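Local coordinates for protein carboxylesterase (Ferroplasma acidiphilum, PDB 3WJ2) that probably hydrolyses carboxylic ester bonds as an alpha/beta-hydrolase-fold carboxylesterase of an acid-living archaeon, at residues F35-S40 with F89-T94; S42-P47 with Y95-R100; A126-Y131 with C166-D171; E175-Q180 with N239-I244. All coordinates share one frame; numbering follows the deposited sequence.

Interaction 1 of 4, residues F35-S40 with F89-T94; sequences FLDESS and FGNIET
Asp-37 OD1 accepts the backbone N-H of Gly-90 at 2.9 Å, through its syn lone pair and with an N-H...O angle of 150°. The same oxygen lies in plane at the edge of the Phe-89 ring, 3.6 Å from Phe-89 CB. The other carboxylate oxygen, Asp-37 OD2, takes a hydrogen from a water that also donates to Gly-90 O, and thus both polar backbone atoms of this glycine are tied to one side chain. A leucine in place of Asp-37 would probably leave the N-H of Gly-90 without its acceptor and this bridging water with one partner fewer. The contact sets helix 29-43 against the loop between strand 78-82 and helix 96-106 of the alpha/beta hydrolase fold. One turn of that loop is an Asx motif, in which Thr-94 N donates to Asn-91 OD1 at 2.8 Å, while Asn-91 N donates to Thr-94 OG1. With OG1 placed between the backbone N and carbonyl carbon (chi1 65°), Thr-94 turns CG2 to the helix, 3.8 Å from Asp-37 CB. Leu-36 covers one Phe-89 face: its CD1 stands 3.6 Å from the ring centroid, only 12° off the normal, a CH-pi contact. A further water joins Ser-40 OG to Thr-94 O.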
loop_
_atom_site.group_PDB
_atom_site.type_symbol
_atom_site.label_atom_id
_atom_site.label_comp_id
_atom_site.label_asym_id
_atom_site.label_seq_id
_atom_site.Cartn_x
_atom_site.Cartn_y
_atom_site.Cartn_z
ATOM N N PHE B 35 -21.601 28.139 8.441
ATOM C CA PHE B 35 -21.969 26.868 8.986
ATOM C C PHE B 35 -20.806 26.184 9.667
ATOM O O PHE B 35 -20.898 25.737 10.771
ATOM C CB PHE B 35 -22.554 25.965 7.904
ATOM C CG PHE B 35 -22.887 24.589 8.407
ATOM C CD1 PHE B 35 -23.985 24.390 9.299
ATOM C CD2 PHE B 35 -22.149 23.480 7.994
ATOM C CE1 PHE B 35 -24.289 23.133 9.754
ATOM C CE2 PHE B 35 -22.456 22.189 8.469
ATOM C CZ PHE B 35 -23.538 22.016 9.329
ATOM N N LEU B 36 -19.674 26.108 8.977
ATOM C CA LEU B 36 -18.613 25.332 9.533
ATOM C C LEU B 36 -17.946 26.063 10.718
ATOM O O LEU B 36 -17.594 25.386 11.735
ATOM C CB LEU B 36 -17.600 24.996 8.416
ATOM C CG LEU B 36 -18.142 24.099 7.286
ATOM C CD1 LEU B 36 -17.028 24.058 6.145
ATOM C CD2 LEU B 36 -18.408 22.689 7.843
ATOM N N ASP B 37 -17.815 27.402 10.661
ATOM C CA ASP B 37 -17.127 28.061 11.766
ATOM C C ASP B 37 -18.041 28.066 13.020
ATOM O O ASP B 37 -17.559 27.836 14.113
ATOM C CB ASP B 37 -16.748 29.506 11.469
ATOM C CG ASP B 37 -15.614 29.646 10.403
ATOM O OD1 ASP B 37 -14.976 28.609 10.166
ATOM O OD2 ASP B 37 -15.505 30.805 9.882
ATOM N N GLU B 38 -19.329 28.356 12.797
ATOM C CA GLU B 38 -20.247 28.437 13.956
ATOM C C GLU B 38 -20.524 27.061 14.552
ATOM O O GLU B 38 -20.559 26.928 15.787
ATOM C CB GLU B 38 -21.523 29.219 13.637
ATOM C CG GLU B 38 -21.335 30.680 13.160
ATOM C CD GLU B 38 -20.724 31.665 14.223
ATOM O OE1 GLU B 38 -20.658 31.311 15.432
ATOM O OE2 GLU B 38 -20.259 32.773 13.826
ATOM N N SER B 39 -20.652 26.050 13.704
ATOM C CA SER B 39 -20.742 24.654 14.149
ATOM C C SER B 39 -19.589 24.301 15.082
ATOM O O SER B 39 -19.790 23.690 16.154
ATOM C CB SER B 39 -20.760 23.657 12.962
ATOM O OG SER B 39 -22.031 23.710 12.367
ATOM N N SER B 40 -18.367 24.670 14.666
ATOM C CA SER B 40 -17.185 24.430 15.460
ATOM C C SER B 40 -17.202 25.156 16.825
ATOM O O SER B 40 -16.902 24.543 17.866
ATOM C CB SER B 40 -15.902 24.742 14.622
ATOM O OG SER B 40 -14.830 24.840 15.521
ATOM N N PHE B 89 -12.509 28.580 5.082
ATOM C CA PHE B 89 -13.049 28.777 6.433
ATOM C C PHE B 89 -11.989 28.718 7.495
ATOM O O PHE B 89 -10.771 28.602 7.245
ATOM C CB PHE B 89 -14.291 27.826 6.678
ATOM C CG PHE B 89 -13.930 26.374 6.813
ATOM C CD1 PHE B 89 -13.831 25.779 8.074
ATOM C CD2 PHE B 89 -13.742 25.592 5.707
ATOM C CE1 PHE B 89 -13.520 24.391 8.251
ATOM C CE2 PHE B 89 -13.405 24.253 5.825
ATOM C CZ PHE B 89 -13.255 23.636 7.069
ATOM N N GLY B 90 -12.403 28.720 8.752
ATOM C CA GLY B 90 -11.561 28.780 9.932
ATOM C C GLY B 90 -11.161 30.233 10.255
ATOM O O GLY B 90 -11.137 31.074 9.369
ATOM N N ASN B 91 -10.806 30.467 11.513
ATOM C CA ASN B 91 -10.369 31.785 11.988
ATOM C C ASN B 91 -9.759 31.631 13.374
ATOM O O ASN B 91 -9.573 30.531 13.924
ATOM C CB ASN B 91 -11.554 32.809 11.934
ATOM C CG ASN B 91 -12.701 32.396 12.804
ATOM O OD1 ASN B 91 -12.535 31.956 13.942
ATOM N ND2 ASN B 91 -13.899 32.518 12.244
ATOM N N ILE B 92 -9.287 32.753 13.918
ATOM C CA ILE B 92 -8.650 32.719 15.166
ATOM C C ILE B 92 -9.549 32.101 16.259
ATOM O O ILE B 92 -9.090 31.350 17.081
ATOM C CB ILE B 92 -8.184 34.155 15.543
ATOM C CG1 ILE B 92 -6.882 34.461 14.831
ATOM C CG2 ILE B 92 -7.905 34.207 17.018
ATOM C CD1 ILE B 92 -6.478 35.951 14.812
ATOM N N GLU B 93 -10.822 32.470 16.258
ATOM C CA GLU B 93 -11.692 31.952 17.283
ATOM C C GLU B 93 -11.914 30.476 17.135
ATOM O O GLU B 93 -11.852 29.806 18.189
ATOM C CB GLU B 93 -13.079 32.663 17.327
ATOM C CG GLU B 93 -12.955 34.209 17.600
ATOM C CD GLU B 93 -12.190 34.613 18.864
ATOM O OE1 GLU B 93 -12.025 33.833 19.818
ATOM O OE2 GLU B 93 -11.660 35.753 18.850
ATOM N N THR B 94 -12.039 29.954 15.890
ATOM C CA THR B 94 -12.334 28.519 15.829
ATOM C C THR B 94 -11.062 27.689 16.192
ATOM O O THR B 94 -11.157 26.513 16.583
ATOM C CB THR B 94 -12.883 28.056 14.529
ATOM O OG1 THR B 94 -11.891 28.222 13.471
ATOM C CG2 THR B 94 -14.083 28.865 14.069
HETATM O O HOH W 1 -13.651 31.816 8.413
HETATM O O HOH W 2 -17.151 32.682 13.217
HETATM O O HOH W 3 -13.662 25.662 17.523
#

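Interaction 2 of 4, residues S42-P47 with Y95-R100; sequences SSRGAP and YDNYCR
Arg-44 lays its aliphatic chain across the amide of Asn-97, with Arg-44 CD 3.8 Å from Asn-97 ND2 and the guanidinium and amide planes 24° apart. Its CG sits between the backbone N and the carbonyl carbon (chi1 74°), from where the chain runs beside that amide. Arg-44 NH1 gives a hydrogen to a water that also accepts from Asn-97 N, in the first turn of helix 96-106. Arg-44 NH1 remains 4.8 Å from Asp-96 OD2, so any attraction between these opposite charges would act at a distance, without a salt bridge. At Gly-45 the backbone takes over: Asn-97 ND2 donates to Gly-45 O over 2.9 Å. The oxygen lies in the amide plane of Asn-97, yet the donor stands above the carbonyl plane of Gly-45, away from its lone pairs. An alanine at Asn-97 would probably leave Gly-45 O without this donor and open a gap beneath Pro-47. That proline closes the segment, setting CB 3.4 Å from Asn-97 OD1 and over one face of the Arg-100 guanidinium, 3.8 Å from Arg-100 CD. Arg-100 NE is held in turn by a salt bridge to Asp-96 OD2 at 2.8 Å. Around the contact, Arg-68 and Tyr-70 of strand 63-71 bind Asp-96 OD1, and Glu-288 takes a second bond from Asn-97 ND2. The chain leaving helix 29-43 is thereby fastened to the start of helix 96-106, beside the antiparallel part of the sheet.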
loop_
_atom_site.group_PDB
_atom_site.type_symbol
_atom_site.label_atom_id
_atom_site.label_comp_id
_atom_site.label_asym_id
_atom_site.label_seq_id
_atom_site.Cartn_x
_atom_site.Cartn_y
_atom_site.Cartn_z
ATOM N N SER B 42 -19.760 26.220 18.517
ATOM C CA SER B 42 -20.919 25.685 19.338
ATOM C C SER B 42 -20.592 24.393 20.066
ATOM O O SER B 42 -21.246 24.059 21.059
ATOM C CB SER B 42 -22.120 25.437 18.456
ATOM O OG SER B 42 -22.700 26.689 18.159
ATOM N N SER B 43 -19.636 23.622 19.544
ATOM C CA SER B 43 -19.487 22.252 19.975
ATOM C C SER B 43 -18.159 22.031 20.619
ATOM O O SER B 43 -17.863 20.926 21.001
ATOM C CB SER B 43 -19.615 21.308 18.773
ATOM O OG SER B 43 -18.417 21.401 17.977
ATOM N N ARG B 44 -17.346 23.079 20.749
ATOM C CA ARG B 44 -15.992 22.920 21.304
ATOM C C ARG B 44 -15.995 22.718 22.809
ATOM O O ARG B 44 -16.947 23.125 23.482
ATOM C CB ARG B 44 -15.144 24.172 21.029
ATOM C CG ARG B 44 -15.503 25.353 21.894
ATOM C CD ARG B 44 -14.568 26.519 21.644
ATOM N NE ARG B 44 -15.280 27.777 21.791
ATOM C CZ ARG B 44 -14.753 28.982 21.536
ATOM N NH1 ARG B 44 -13.475 29.134 21.155
ATOM N NH2 ARG B 44 -15.514 30.064 21.660
ATOM N N GLY B 45 -14.870 22.196 23.303
ATOM C CA GLY B 45 -14.639 21.935 24.699
ATOM C C GLY B 45 -14.050 23.091 25.477
ATOM O O GLY B 45 -13.955 24.237 24.979
ATOM N N ALA B 46 -13.618 22.740 26.699
ATOM C CA ALA B 46 -13.012 23.667 27.662
ATOM C C ALA B 46 -11.650 24.077 27.170
ATOM O O ALA B 46 -10.850 23.163 26.900
ATOM C CB ALA B 46 -12.805 22.947 28.995
ATOM N N PRO B 47 -11.332 25.398 27.132
ATOM C CA PRO B 47 -9.961 25.828 26.725
ATOM C C PRO B 47 -8.930 25.663 27.833
ATOM O O PRO B 47 -9.256 25.738 29.066
ATOM C CB PRO B 47 -10.110 27.315 26.392
ATOM C CG PRO B 47 -11.239 27.801 27.231
ATOM C CD PRO B 47 -12.176 26.584 27.411
ATOM N N TYR B 95 -9.880 28.317 15.988
ATOM C CA TYR B 95 -8.641 27.675 16.344
ATOM C C TYR B 95 -8.189 27.972 17.745
ATOM O O TYR B 95 -7.140 27.513 18.096
ATOM C CB TYR B 95 -7.484 28.089 15.263
ATOM C CG TYR B 95 -7.582 27.075 14.098
ATOM C CD1 TYR B 95 -8.655 27.084 13.239
ATOM C CD2 TYR B 95 -6.525 26.126 13.920
ATOM C CE1 TYR B 95 -8.761 26.083 12.149
ATOM C CE2 TYR B 95 -6.650 25.226 12.870
ATOM C CZ TYR B 95 -7.726 25.176 12.057
ATOM O OH TYR B 95 -7.821 24.243 11.060
ATOM N N ASP B 96 -8.928 28.749 18.544
ATOM C CA ASP B 96 -8.321 29.186 19.745
ATOM C C ASP B 96 -8.007 28.052 20.769
ATOM O O ASP B 96 -6.942 28.058 21.413
ATOM C CB ASP B 96 -9.361 30.212 20.340
ATOM C CG ASP B 96 -8.790 30.986 21.547
ATOM O OD1 ASP B 96 -7.941 31.908 21.395
ATOM O OD2 ASP B 96 -9.166 30.531 22.681
ATOM N N ASN B 97 -8.898 27.063 20.916
ATOM C CA ASN B 97 -8.653 25.961 21.863
ATOM C C ASN B 97 -7.321 25.223 21.396
ATOM O O ASN B 97 -6.466 24.977 22.234
ATOM C CB ASN B 97 -9.754 24.920 21.901
ATOM C CG ASN B 97 -10.930 25.353 22.809
ATOM O OD1 ASN B 97 -11.034 26.553 23.162
ATOM N ND2 ASN B 97 -11.769 24.421 23.158
ATOM N N TYR B 98 -7.210 25.018 20.079
ATOM C CA TYR B 98 -6.054 24.285 19.574
ATOM C C TYR B 98 -4.735 25.082 19.735
ATOM O O TYR B 98 -3.717 24.575 20.185
ATOM C CB TYR B 98 -6.328 23.968 18.122
ATOM C CG TYR B 98 -5.116 23.380 17.363
ATOM C CD1 TYR B 98 -4.833 22.020 17.430
ATOM C CD2 TYR B 98 -4.525 24.223 16.459
ATOM C CE1 TYR B 98 -3.680 21.539 16.693
ATOM C CE2 TYR B 98 -3.465 23.767 15.732
ATOM C CZ TYR B 98 -3.144 22.468 15.826
ATOM O OH TYR B 98 -2.117 21.910 15.058
ATOM N N CYS B 99 -4.753 26.389 19.404
ATOM C CA CYS B 99 -3.583 27.200 19.578
ATOM C C CYS B 99 -3.110 27.334 21.018
ATOM O O CYS B 99 -1.963 27.304 21.316
ATOM C CB CYS B 99 -3.778 28.554 18.925
ATOM S SG CYS B 99 -3.636 28.390 17.081
ATOM N N ARG B 100 -4.108 27.482 21.915
ATOM C CA ARG B 100 -3.783 27.364 23.338
ATOM C C ARG B 100 -3.052 26.066 23.724
ATOM O O ARG B 100 -2.052 26.124 24.407
ATOM C CB ARG B 100 -5.078 27.482 24.164
ATOM C CG ARG B 100 -5.640 28.956 24.203
ATOM C CD ARG B 100 -7.021 28.775 24.759
ATOM N NE ARG B 100 -7.660 30.072 25.018
ATOM C CZ ARG B 100 -7.629 30.723 26.189
ATOM N NH1 ARG B 100 -6.990 30.259 27.278
ATOM N NH2 ARG B 100 -8.253 31.912 26.257
HETATM O O HOH W 4 -11.734 27.324 19.775
#

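Interaction 3 of 4, residues A126-Y131 with C166-D171; sequences AFNDAY and CLKCRD
Lys-168 reaches from helix 157-172 to Phe-127 and Tyr-131 of helix 125-139, two helices of the alpha/beta hydrolase fold. The axes of the short segments cross at -65° and approach to 10.7 Å, a separation bridged by long side chains. CB of Lys-168 starts in the plane of the Phe-127 ring, at its edge, 3.7 Å from Phe-127 CZ. CG then meets Tyr-131 CE1 at 3.5 Å, while CD returns to Phe-127 CZ. The chain can touch both rings because it is fully extended, every torsion near 180°, and runs at about a right angle to the tyrosine side chain. CE rides over one face of the Tyr-131 ring, shifted toward the rim and 3.7 Å from the centroid. NZ continues over that face at 4.4 Å from the centroid, 25° off the normal, a cation-pi contact. A water links this ammonium to Asn-128 OD1. Cys-169 N lies at the edge of the Tyr-131 ring, while Cys-169 SG approaches it obliquely, 3.8 Å from Tyr-131 CE1, a sulfur-aromatic contact. Tyr-228 lies against Phe-127 and also touches Lys-168, extending this aromatic group. The phenol oxygen Tyr-131 OH stands 2.6 Å from a second water, which donates a hydrogen to Lys-168 O.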
loop_
_atom_site.group_PDB
_atom_site.type_symbol
_atom_site.label_atom_id
_atom_site.label_comp_id
_atom_site.label_asym_id
_atom_site.label_seq_id
_atom_site.Cartn_x
_atom_site.Cartn_y
_atom_site.Cartn_z
ATOM N N ALA B 126 -3.832 34.610 0.155
ATOM C CA ALA B 126 -3.461 33.978 1.478
ATOM C C ALA B 126 -1.973 33.733 1.468
ATOM O O ALA B 126 -1.335 33.809 2.517
ATOM C CB ALA B 126 -4.203 32.647 1.599
ATOM N N PHE B 127 -1.490 33.269 0.315
ATOM C CA PHE B 127 -0.047 33.001 0.262
ATOM C C PHE B 127 0.773 34.273 0.575
ATOM O O PHE B 127 1.745 34.232 1.332
ATOM C CB PHE B 127 0.299 32.449 -1.162
ATOM C CG PHE B 127 1.768 32.421 -1.393
ATOM C CD1 PHE B 127 2.608 31.501 -0.769
ATOM C CD2 PHE B 127 2.329 33.474 -2.157
ATOM C CE1 PHE B 127 4.013 31.569 -0.957
ATOM C CE2 PHE B 127 3.738 33.557 -2.316
ATOM C CZ PHE B 127 4.586 32.609 -1.710
ATOM N N ASN B 128 0.439 35.399 -0.093
ATOM C CA ASN B 128 1.123 36.638 0.174
ATOM C C ASN B 128 0.926 37.078 1.637
ATOM O O ASN B 128 1.843 37.632 2.224
ATOM C CB ASN B 128 0.587 37.729 -0.776
ATOM C CG ASN B 128 1.088 37.550 -2.223
ATOM O OD1 ASN B 128 2.117 36.846 -2.496
ATOM N ND2 ASN B 128 0.358 38.197 -3.169
ATOM N N ASP B 129 -0.256 36.794 2.209
ATOM C CA ASP B 129 -0.465 37.092 3.602
ATOM C C ASP B 129 0.502 36.295 4.501
ATOM O O ASP B 129 1.048 36.811 5.500
ATOM C CB ASP B 129 -1.904 36.819 3.989
ATOM C CG ASP B 129 -2.867 37.758 3.371
ATOM O OD1 ASP B 129 -2.459 38.798 2.779
ATOM O OD2 ASP B 129 -4.088 37.488 3.431
ATOM N N ALA B 130 0.659 35.020 4.227
ATOM C CA ALA B 130 1.573 34.146 4.979
ATOM C C ALA B 130 3.038 34.614 4.838
ATOM O O ALA B 130 3.732 34.850 5.837
ATOM C CB ALA B 130 1.323 32.629 4.568
ATOM N N TYR B 131 3.493 34.832 3.582
ATOM C CA TYR B 131 4.859 35.265 3.374
ATOM C C TYR B 131 5.139 36.635 3.915
ATOM O O TYR B 131 6.147 36.832 4.654
ATOM C CB TYR B 131 5.090 35.278 1.887
ATOM C CG TYR B 131 6.490 35.782 1.476
ATOM C CD1 TYR B 131 7.564 34.901 1.426
ATOM C CD2 TYR B 131 6.688 37.137 1.093
ATOM C CE1 TYR B 131 8.840 35.327 0.995
ATOM C CE2 TYR B 131 7.983 37.575 0.632
ATOM C CZ TYR B 131 9.016 36.653 0.615
ATOM O OH TYR B 131 10.308 37.009 0.179
ATOM N N CYS B 166 8.099 29.134 2.632
ATOM C CA CYS B 166 9.520 28.745 2.778
ATOM C C CYS B 166 10.145 28.671 1.409
ATOM O O CYS B 166 11.272 29.169 1.243
ATOM C CB CYS B 166 9.685 27.425 3.474
ATOM S SG CYS B 166 9.225 27.619 5.265
ATOM N N LEU B 167 9.428 28.128 0.449
ATOM C CA LEU B 167 9.977 28.025 -0.926
ATOM C C LEU B 167 10.251 29.432 -1.462
ATOM O O LEU B 167 11.282 29.687 -2.115
ATOM C CB LEU B 167 8.939 27.404 -1.867
ATOM C CG LEU B 167 8.934 25.907 -1.825
ATOM C CD1 LEU B 167 7.777 25.391 -2.632
ATOM C CD2 LEU B 167 10.317 25.292 -2.525
ATOM N N LYS B 168 9.350 30.385 -1.225
ATOM C CA LYS B 168 9.602 31.753 -1.767
ATOM C C LYS B 168 10.764 32.446 -1.029
ATOM O O LYS B 168 11.580 33.215 -1.663
ATOM C CB LYS B 168 8.298 32.593 -1.676
ATOM C CG LYS B 168 8.544 34.014 -2.277
ATOM C CD LYS B 168 7.291 34.849 -2.448
ATOM C CE LYS B 168 7.762 36.365 -2.697
ATOM N NZ LYS B 168 6.415 37.047 -3.111
ATOM N N CYS B 169 10.909 32.260 0.281
ATOM C CA CYS B 169 12.087 32.768 1.040
ATOM C C CYS B 169 13.330 32.191 0.408
ATOM O O CYS B 169 14.285 32.989 0.155
ATOM C CB CYS B 169 12.061 32.351 2.541
ATOM S SG CYS B 169 10.719 33.154 3.470
ATOM N N ARG B 170 13.269 30.930 0.026
ATOM C CA ARG B 170 14.505 30.275 -0.506
ATOM C C ARG B 170 14.791 30.907 -1.849
ATOM O O ARG B 170 16.006 31.339 -2.129
ATOM C CB ARG B 170 14.239 28.751 -0.542
ATOM C CG ARG B 170 15.499 27.838 -0.830
ATOM C CD ARG B 170 15.869 27.909 -2.297
ATOM N NE ARG B 170 14.764 27.664 -3.255
ATOM C CZ ARG B 170 14.197 26.478 -3.502
ATOM N NH1 ARG B 170 14.646 25.385 -2.863
ATOM N NH2 ARG B 170 13.216 26.381 -4.387
ATOM N N ASP B 171 13.753 31.017 -2.663
ATOM C CA ASP B 171 13.937 31.558 -4.044
ATOM C C ASP B 171 14.461 32.972 -4.014
ATOM O O ASP B 171 15.360 33.318 -4.855
ATOM C CB ASP B 171 12.626 31.499 -4.781
ATOM C CG ASP B 171 12.181 30.087 -5.067
ATOM O OD1 ASP B 171 13.024 29.156 -5.059
ATOM O OD2 ASP B 171 10.999 29.884 -5.428
HETATM O O HOH W 5 4.503 37.231 -1.229
HETATM O O HOH W 6 11.602 35.984 -1.793
#

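Interaction 4 of 4, residues E175-Q180 with N239-I244; sequences EMPAVQ and NLPPAI
Gln-180 N donates to Pro-242 O at 2.9 Å with an N-H...O angle of 162°. The same carbonyl oxygen has Val-179 CA at 3.3 Å in a CA-H...O contact, and Val-179 CG2 lies close beside it. Two residues on, Ile-244 N returns a bond to Gln-180 O over 3.0 Å, so that Gln-180 is bonded through both its N-H and its carbonyl to the residues flanking Ala-243. This is the pattern of a parallel bridge, and it marks where strands 180-183 and 243-248 come together as neighbours in the central sheet of the alpha/beta hydrolase fold. The side chains of Gln-180 and Ala-243 emerge on one face, CG of the glutamine 3.7 Å from CB of the alanine. Gln-180 places CG between its backbone N and carbonyl carbon (chi1 56°) and then extends, which carries NE2 back along the partner chain to Pro-241 O. That bond is 3.0 Å long and almost straight at 173°, with the acceptor in the amide plane; the buried amide thus grips the backbone one residue before the main-chain pairing. Ahead of the strands the packing is apolar: the Pro-177 and Pro-241 rings meet obliquely, Pro-177 CD being 4.1 Å from Pro-241 CG, and Met-176 brings SD to 3.8 Å from Pro-241 CD, although the place of its methyl is doubtful. Cys-166 of helix 157-172 touches Pro-241, and Leu-264 of helix 254-266 meets Ala-243. Tyr-307 packs on Val-179, Pro-242 and Ile-244.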
loop_
_atom_site.group_PDB
_atom_site.type_symbol
_atom_site.label_atom_id
_atom_site.label_comp_id
_atom_site.label_asym_id
_atom_site.label_seq_id
_atom_site.Cartn_x
_atom_site.Cartn_y
_atom_site.Cartn_z
ATOM N N GLU B 175 15.533 36.134 4.490
ATOM C CA GLU B 175 15.458 35.497 5.818
ATOM C C GLU B 175 14.516 34.278 5.714
ATOM O O GLU B 175 13.470 34.334 5.060
ATOM C CB GLU B 175 14.954 36.472 6.855
ATOM C CG GLU B 175 15.150 35.874 8.261
ATOM C CD GLU B 175 14.771 36.762 9.435
ATOM O OE1 GLU B 175 14.560 37.995 9.283
ATOM O OE2 GLU B 175 14.705 36.199 10.547
ATOM N N MET B 176 14.919 33.166 6.302
ATOM C CA MET B 176 14.095 31.986 6.137
ATOM C C MET B 176 13.591 31.654 7.589
ATOM O O MET B 176 14.273 31.869 8.600
ATOM C CB MET B 176 15.006 30.842 5.473
ATOM C CG MET B 176 15.201 30.889 3.716
ATOM S SD MET B 176 15.116 29.076 3.700
ATOM C CE MET B 176 13.348 29.206 3.978
ATOM N N PRO B 177 12.356 31.097 7.707
ATOM C CA PRO B 177 11.957 30.573 9.030
ATOM C C PRO B 177 12.882 29.497 9.593
ATOM O O PRO B 177 13.572 28.802 8.804
ATOM C CB PRO B 177 10.589 29.943 8.735
ATOM C CG PRO B 177 10.093 30.645 7.487
ATOM C CD PRO B 177 11.347 30.802 6.662
ATOM N N ALA B 178 12.896 29.343 10.939
ATOM C CA ALA B 178 13.788 28.427 11.597
ATOM C C ALA B 178 13.371 26.952 11.395
ATOM O O ALA B 178 14.203 26.086 11.468
ATOM C CB ALA B 178 13.837 28.755 13.090
ATOM N N VAL B 179 12.054 26.749 11.198
ATOM C CA VAL B 179 11.500 25.399 11.069
ATOM C C VAL B 179 10.158 25.569 10.359
ATOM O O VAL B 179 9.607 26.675 10.443
ATOM C CB VAL B 179 11.396 24.719 12.415
ATOM C CG1 VAL B 179 10.421 25.487 13.422
ATOM C CG2 VAL B 179 10.880 23.232 12.151
ATOM N N GLN B 180 9.748 24.520 9.648
ATOM C CA GLN B 180 8.412 24.450 9.067
ATOM C C GLN B 180 7.750 23.263 9.654
ATOM O O GLN B 180 8.215 22.160 9.486
ATOM C CB GLN B 180 8.463 24.476 7.502
ATOM C CG GLN B 180 9.355 23.344 6.908
ATOM C CD GLN B 180 9.383 23.383 5.411
ATOM O OE1 GLN B 180 8.367 23.566 4.792
ATOM N NE2 GLN B 180 10.612 23.179 4.808
ATOM N N ASN B 239 17.985 23.867 0.528
ATOM C CA ASN B 239 18.155 25.025 1.305
ATOM C C ASN B 239 16.832 25.536 1.881
ATOM O O ASN B 239 16.731 26.689 2.299
ATOM C CB ASN B 239 18.833 26.125 0.491
ATOM C CG ASN B 239 20.237 25.662 0.039
ATOM O OD1 ASN B 239 20.977 25.125 0.873
ATOM N ND2 ASN B 239 20.560 25.790 -1.248
ATOM N N LEU B 240 15.906 24.604 2.026
ATOM C CA LEU B 240 14.662 24.908 2.822
ATOM C C LEU B 240 14.883 24.687 4.327
ATOM O O LEU B 240 15.802 23.941 4.742
ATOM C CB LEU B 240 13.556 23.987 2.331
ATOM C CG LEU B 240 13.063 24.338 0.943
ATOM C CD1 LEU B 240 12.058 23.405 0.364
ATOM C CD2 LEU B 240 12.500 25.838 0.868
ATOM N N PRO B 241 14.055 25.311 5.169
ATOM C CA PRO B 241 14.151 25.093 6.604
ATOM C C PRO B 241 13.863 23.652 7.052
ATOM O O PRO B 241 13.110 22.950 6.395
ATOM C CB PRO B 241 13.010 25.970 7.165
ATOM C CG PRO B 241 12.680 27.006 6.054
ATOM C CD PRO B 241 12.895 26.140 4.780
ATOM N N PRO B 242 14.483 23.230 8.167
ATOM C CA PRO B 242 14.229 21.885 8.736
ATOM C C PRO B 242 12.678 21.728 8.836
ATOM O O PRO B 242 11.993 22.737 9.141
ATOM C CB PRO B 242 14.875 21.967 10.106
ATOM C CG PRO B 242 15.998 23.048 9.881
ATOM C CD PRO B 242 15.423 24.042 8.970
ATOM N N ALA B 243 12.209 20.514 8.582
ATOM C CA ALA B 243 10.771 20.288 8.511
ATOM C C ALA B 243 10.366 19.201 9.527
ATOM O O ALA B 243 11.133 18.224 9.825
ATOM C CB ALA B 243 10.348 19.820 7.144
ATOM N N ILE B 244 9.128 19.392 10.041
ATOM C CA ILE B 244 8.397 18.280 10.707
ATOM C C ILE B 244 7.124 18.106 9.875
ATOM O O ILE B 244 6.352 19.073 9.685
ATOM C CB ILE B 244 8.032 18.622 12.117
ATOM C CG1 ILE B 244 9.279 18.975 12.947
ATOM C CG2 ILE B 244 7.198 17.481 12.772
ATOM C CD1 ILE B 244 8.913 19.601 14.400
#

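Interactions 1 and 2 both use helix 29-43, interaction 1 within it and interaction 2 at its end and in the chain beyond, and they touch where Glu-93 O comes 3.4 Å from Arg-44 NH1; their segments alternate along the sequence. Both are partly buried and depend on polar side chains reaching backbone atoms, with waters between, interaction 1 adding a CH-pi contact, though interaction 2 has more exposed residues. Interaction 3 joins two helices without a direct hydrogen bond, by aromatic, cation-pi and water-mediated contacts. Interaction 4 is the buried one, with strand pairing and proline packing. It adjoins interaction 3 through helix 157-172, their centres about 12 Å apart, and lies across the chain's centre from interactions 1 and 2.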